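Local coordinates for protein ectonucleotide pyrophosphatase/phosphodiesterase family member 5 (Mus musculus, PDB 5VEO) that probably hydrolyses phosphodiester bonds as a zinc-dependent ectoenzyme of the nucleotide pyrophosphatase/phosphodiesterase family, with restricted activity on nucleotides, at residues T107-T112 with L362-L367; A116-G121 with L367-L372. The protein carries 1 engineered substitution. All blocks are in the same frame, centred on the assembly; numbering follows the deposited sequence.

Interaction 1: T107-T112 with L362-L367; sequences TPIWIT and LLCHLL
Two helices packed on the central mixed sheet, 109-115 and 359-366, meet through Ile109, whose terminal methyl reaches Leu363 and Cys364. The contact is buried and wholly apolar. CG1 of Ile109 stands anti to the backbone N (chi1 -167°) and CD1 continues the extended chain, so that the side chain reaches across toward helix 359-366. There Ile109 CD1 lies 3.5 Å from Leu363 CB, closer than usual for two carbons, and 4.1 Å from Leu363 CD1. The two side chains cross at about a right angle, the end of the isoleucine abutting the base and one branch of the leucine. The same methyl meets the thiol of the next residue, with Ile109 CD1 3.9 Å from Cys364 SG; chi1 of -72° sets this sulfur beside its own backbone N. The sheet beneath belongs to the alkaline-phosphatase-like fold of the family, and the two helices rest on neighbouring strands: Ile109 touches Leu168 and Phe170 of strand 168-173, while Leu363 touches Val16 and Val18 of strand 16-21. Ile109 also packs on Val66 of helix 58-67, which brings a third helix to the isoleucine. Pro108 occupies the N-cap position of the first helix, just before Ile109, and Ile111 N bonds to Pro108 O at 3.0 Å in the opening turn.

Interaction 2: A116-G121 with L367-L372; sequences AGHASG and LNLTAL
Leu369 places one methyl, CD2, against both Ala116 and His118. Ala116 CB packs on Leu369 CD2 at 3.6 Å, and the imidazole presents its edge to the same methyl, His118 CD2 lying 4.0 Å from Leu369 CD2 with the methyl near the ring plane. The side chains of His118 and Leu369 run alongside one another, pointing opposite ways. A chi1 of -56° keeps CG of Leu369 beside its backbone N, and the CD2 end, rather than CB, makes the contact. Polar contact is made through one water, which sits in the plane of the His118 ring and at its edge. It is hydrogen-bonded to His118 NE2 at 2.7 Å and donates to Asn368 O at 2.8 Å, so the imidazole is linked to a backbone carbonyl without touching it directly. Ala116 O lies over one face of the ring, toward its rim. Each helix ends in a Schellman motif, in which Gly117 beyond helix 109-115 and Asn368 beyond helix 359-366 are the first residues to leave helical phi/psi, both with positive phi (97° and 55°). His118 and Leu369 are the residues immediately after these two. Beyond them, Leu369 also rests on Ile109 and Asn113 of helix 109-115, while His118 packs against Glu13 and Asn167. Farther along the first segment, Ser120 and Gly121 enter strand 120-123 of the mixed sheet, held by backbone bonds of Ser120 with Tyr139 and of Gly121 with Leu168 and Phe170. Ser120 OG is tied back to the preceding helix by hydrogen bonds with Gln114 OE1 and Asn113 ND2.

Overall arrangement
From the N terminus the chain passes through 107-112, at the start of helix 109-115, then 116-121, leading into strand 120-123. About 240 residues later it returns with 362-367, on helix 359-366, and at once with 367-372, the loop beyond it. Each contact closes a loop of nearly 250 residues; because the segments alternate, the two loops cross. Interaction 1 sets the first turn of helix 109-115 against the C-terminal half of helix 359-366, and interaction 2 joins their C-terminal exits, tying the helix-to-strand connection to the late helix beside the mixed sheet. The contact centres lie about 5 Å apart and share Leu367. A probable hydrogen bond, Cys364 O with Leu369 N, also connects them, and Thr107 packs on Leu372.

Interaction 1: T107-T112 with L362-L367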
# COMPACT_ATOMS: atom_id res chain seq x y z
N THR A 107 10.26 -11.48 -4.73
CA THR A 107 11.34 -10.66 -5.28
C THR A 107 10.75 -9.40 -5.88
O THR A 107 10.02 -9.49 -6.89
CB THR A 107 12.12 -11.45 -6.33
OG1 THR A 107 12.74 -12.58 -5.71
CG2 THR A 107 13.19 -10.57 -6.98
N PRO A 108 11.04 -8.21 -5.33
CA PRO A 108 10.47 -6.99 -5.90
C PRO A 108 11.09 -6.65 -7.25
O PRO A 108 12.22 -7.03 -7.58
CB PRO A 108 10.81 -5.92 -4.86
CG PRO A 108 12.08 -6.44 -4.21
CD PRO A 108 11.89 -7.93 -4.16
N ILE A 109 10.32 -5.88 -8.03
CA ILE A 109 10.65 -5.65 -9.42
C ILE A 109 12.00 -4.94 -9.60
O ILE A 109 12.64 -5.10 -10.64
CB ILE A 109 9.50 -4.88 -10.10
CG1 ILE A 109 9.70 -4.92 -11.61
CG2 ILE A 109 9.40 -3.45 -9.57
CD1 ILE A 109 8.57 -4.31 -12.39
N TRP A 110 12.45 -4.15 -8.64
CA TRP A 110 13.74 -3.49 -8.87
C TRP A 110 14.89 -4.50 -8.98
O TRP A 110 15.85 -4.27 -9.73
CB TRP A 110 14.03 -2.45 -7.78
CG TRP A 110 13.93 -2.85 -6.36
CD1 TRP A 110 14.89 -3.45 -5.60
CD2 TRP A 110 12.83 -2.59 -5.47
NE1 TRP A 110 14.46 -3.60 -4.30
CE2 TRP A 110 13.19 -3.10 -4.20
CE3 TRP A 110 11.58 -2.00 -5.63
CZ2 TRP A 110 12.35 -3.01 -3.10
CZ3 TRP A 110 10.74 -1.94 -4.53
CH2 TRP A 110 11.12 -2.43 -3.30
N ILE A 111 14.79 -5.64 -8.28
CA ILE A 111 15.82 -6.67 -8.40
C ILE A 111 15.77 -7.30 -9.79
O ILE A 111 16.80 -7.47 -10.44
CB ILE A 111 15.66 -7.71 -7.29
CG1 ILE A 111 15.92 -7.04 -5.95
CG2 ILE A 111 16.60 -8.91 -7.50
CD1 ILE A 111 15.84 -7.96 -4.76
N THR A 112 14.57 -7.63 -10.26
CA THR A 112 14.41 -8.20 -11.60
C THR A 112 14.92 -7.23 -12.66
O THR A 112 15.64 -7.63 -13.59
CB THR A 112 12.94 -8.55 -11.83
OG1 THR A 112 12.54 -9.51 -10.85
CG2 THR A 112 12.70 -9.12 -13.22
N LEU A 362 2.06 -4.87 -15.83
CA LEU A 362 2.18 -3.69 -16.68
C LEU A 362 3.61 -3.14 -16.64
O LEU A 362 4.18 -2.82 -17.69
CB LEU A 362 1.19 -2.62 -16.21
CG LEU A 362 1.21 -1.28 -16.93
CD1 LEU A 362 0.92 -1.50 -18.38
CD2 LEU A 362 0.20 -0.30 -16.33
N LEU A 363 4.18 -3.02 -15.44
CA LEU A 363 5.56 -2.54 -15.30
C LEU A 363 6.53 -3.43 -16.06
O LEU A 363 7.42 -2.93 -16.78
CB LEU A 363 5.97 -2.49 -13.83
CG LEU A 363 5.21 -1.50 -12.93
CD1 LEU A 363 5.71 -1.49 -11.52
CD2 LEU A 363 5.29 -0.09 -13.48
N CYS A 364 6.42 -4.74 -15.88
CA CYS A 364 7.32 -5.66 -16.57
C CYS A 364 7.18 -5.53 -18.08
O CYS A 364 8.17 -5.60 -18.82
CB CYS A 364 7.07 -7.09 -16.12
SG CYS A 364 7.65 -7.45 -14.44
N HIS A 365 5.95 -5.34 -18.56
CA HIS A 365 5.74 -5.12 -19.99
C HIS A 365 6.43 -3.84 -20.45
O HIS A 365 7.16 -3.84 -21.45
CB HIS A 365 4.25 -5.07 -20.31
CG HIS A 365 3.97 -4.76 -21.75
ND1 HIS A 365 3.97 -5.73 -22.73
CD2 HIS A 365 3.72 -3.59 -22.38
CE1 HIS A 365 3.71 -5.17 -23.90
NE2 HIS A 365 3.57 -3.87 -23.72
N LEU A 366 6.20 -2.73 -19.74
CA LEU A 366 6.78 -1.46 -20.16
C LEU A 366 8.30 -1.54 -20.19
O LEU A 366 8.94 -0.98 -21.08
CB LEU A 366 6.33 -0.35 -19.22
CG LEU A 366 4.85 -0.01 -19.31
CD1 LEU A 366 4.46 0.91 -18.14
CD2 LEU A 366 4.53 0.64 -20.64
N LEU A 367 8.89 -2.22 -19.21
CA LEU A 367 10.34 -2.27 -19.07
C LEU A 367 10.96 -3.44 -19.81
O LEU A 367 12.18 -3.65 -19.70
CB LEU A 367 10.69 -2.34 -17.59
CG LEU A 367 10.21 -1.16 -16.73
CD1 LEU A 367 10.51 -1.42 -15.27
CD2 LEU A 367 10.86 0.14 -17.20

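Interaction 2: A116-G121 with L367-L372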
# COMPACT_ATOMS: atom_id res chain seq x y z
N ALA A 116 18.33 -7.69 -15.20
CA ALA A 116 18.27 -7.49 -16.64
C ALA A 116 19.24 -6.42 -17.14
O ALA A 116 19.24 -6.11 -18.34
CB ALA A 116 16.84 -7.13 -17.06
N GLY A 117 20.04 -5.84 -16.25
CA GLY A 117 21.05 -4.87 -16.62
C GLY A 117 20.66 -3.41 -16.49
O GLY A 117 21.44 -2.55 -16.90
N HIS A 118 19.49 -3.11 -15.91
CA HIS A 118 19.04 -1.75 -15.73
C HIS A 118 19.32 -1.28 -14.30
O HIS A 118 19.79 -2.04 -13.45
CB HIS A 118 17.54 -1.63 -16.06
CG HIS A 118 17.14 -2.26 -17.36
ND1 HIS A 118 17.48 -1.72 -18.58
CD2 HIS A 118 16.43 -3.38 -17.63
CE1 HIS A 118 17.00 -2.48 -19.55
NE2 HIS A 118 16.35 -3.50 -19.00
N ALA A 119 19.05 -0.00 -14.05
CA ALA A 119 19.22 0.60 -12.74
C ALA A 119 17.87 1.09 -12.24
O ALA A 119 17.09 1.63 -13.02
CB ALA A 119 20.19 1.79 -12.79
N SER A 120 17.61 0.91 -10.95
CA SER A 120 16.37 1.37 -10.32
C SER A 120 16.72 2.40 -9.26
O SER A 120 17.80 2.37 -8.68
CB SER A 120 15.61 0.23 -9.64
OG SER A 120 15.56 -0.95 -10.40
N GLY A 121 15.75 3.28 -8.96
CA GLY A 121 15.92 4.26 -7.91
C GLY A 121 14.68 4.37 -7.05
O GLY A 121 13.57 4.25 -7.57
N LEU A 367 8.89 -2.22 -19.21
CA LEU A 367 10.34 -2.27 -19.07
C LEU A 367 10.96 -3.44 -19.81
O LEU A 367 12.18 -3.65 -19.70
CB LEU A 367 10.69 -2.34 -17.59
CG LEU A 367 10.21 -1.16 -16.73
CD1 LEU A 367 10.51 -1.42 -15.27
CD2 LEU A 367 10.86 0.14 -17.20
N ASN A 368 10.17 -4.22 -20.54
CA ASN A 368 10.69 -5.38 -21.26
C ASN A 368 11.44 -6.32 -20.32
O ASN A 368 12.56 -6.76 -20.59
CB ASN A 368 11.59 -4.93 -22.40
CG ASN A 368 11.79 -6.00 -23.44
OD1 ASN A 368 10.95 -6.89 -23.59
ND2 ASN A 368 12.90 -5.93 -24.15
N LEU A 369 10.80 -6.63 -19.20
CA LEU A 369 11.29 -7.59 -18.22
C LEU A 369 10.46 -8.86 -18.27
O LEU A 369 9.26 -8.82 -18.53
CB LEU A 369 11.23 -7.03 -16.80
CG LEU A 369 11.95 -5.73 -16.55
CD1 LEU A 369 11.67 -5.24 -15.14
CD2 LEU A 369 13.45 -5.92 -16.76
N THR A 370 11.11 -9.97 -17.95
CA THR A 370 10.41 -11.24 -17.77
C THR A 370 9.83 -11.27 -16.36
O THR A 370 10.57 -11.33 -15.38
CB THR A 370 11.35 -12.41 -18.00
OG1 THR A 370 11.82 -12.37 -19.36
CG2 THR A 370 10.63 -13.73 -17.76
N ALA A 371 8.51 -11.21 -16.26
CA ALA A 371 7.85 -11.21 -14.97
C ALA A 371 8.06 -12.53 -14.24
O ALA A 371 7.99 -13.60 -14.84
CB ALA A 371 6.36 -10.95 -15.17
N LEU A 372 8.28 -12.45 -12.93
CA LEU A 372 8.22 -13.65 -12.11
C LEU A 372 6.77 -14.06 -11.89
O LEU A 372 5.85 -13.28 -12.13
CB LEU A 372 8.92 -13.40 -10.78
CG LEU A 372 10.39 -13.00 -10.86
CD1 LEU A 372 10.93 -12.67 -9.48
CD2 LEU A 372 11.23 -14.09 -11.51
O HOH W 1 14.96 -5.35 -20.41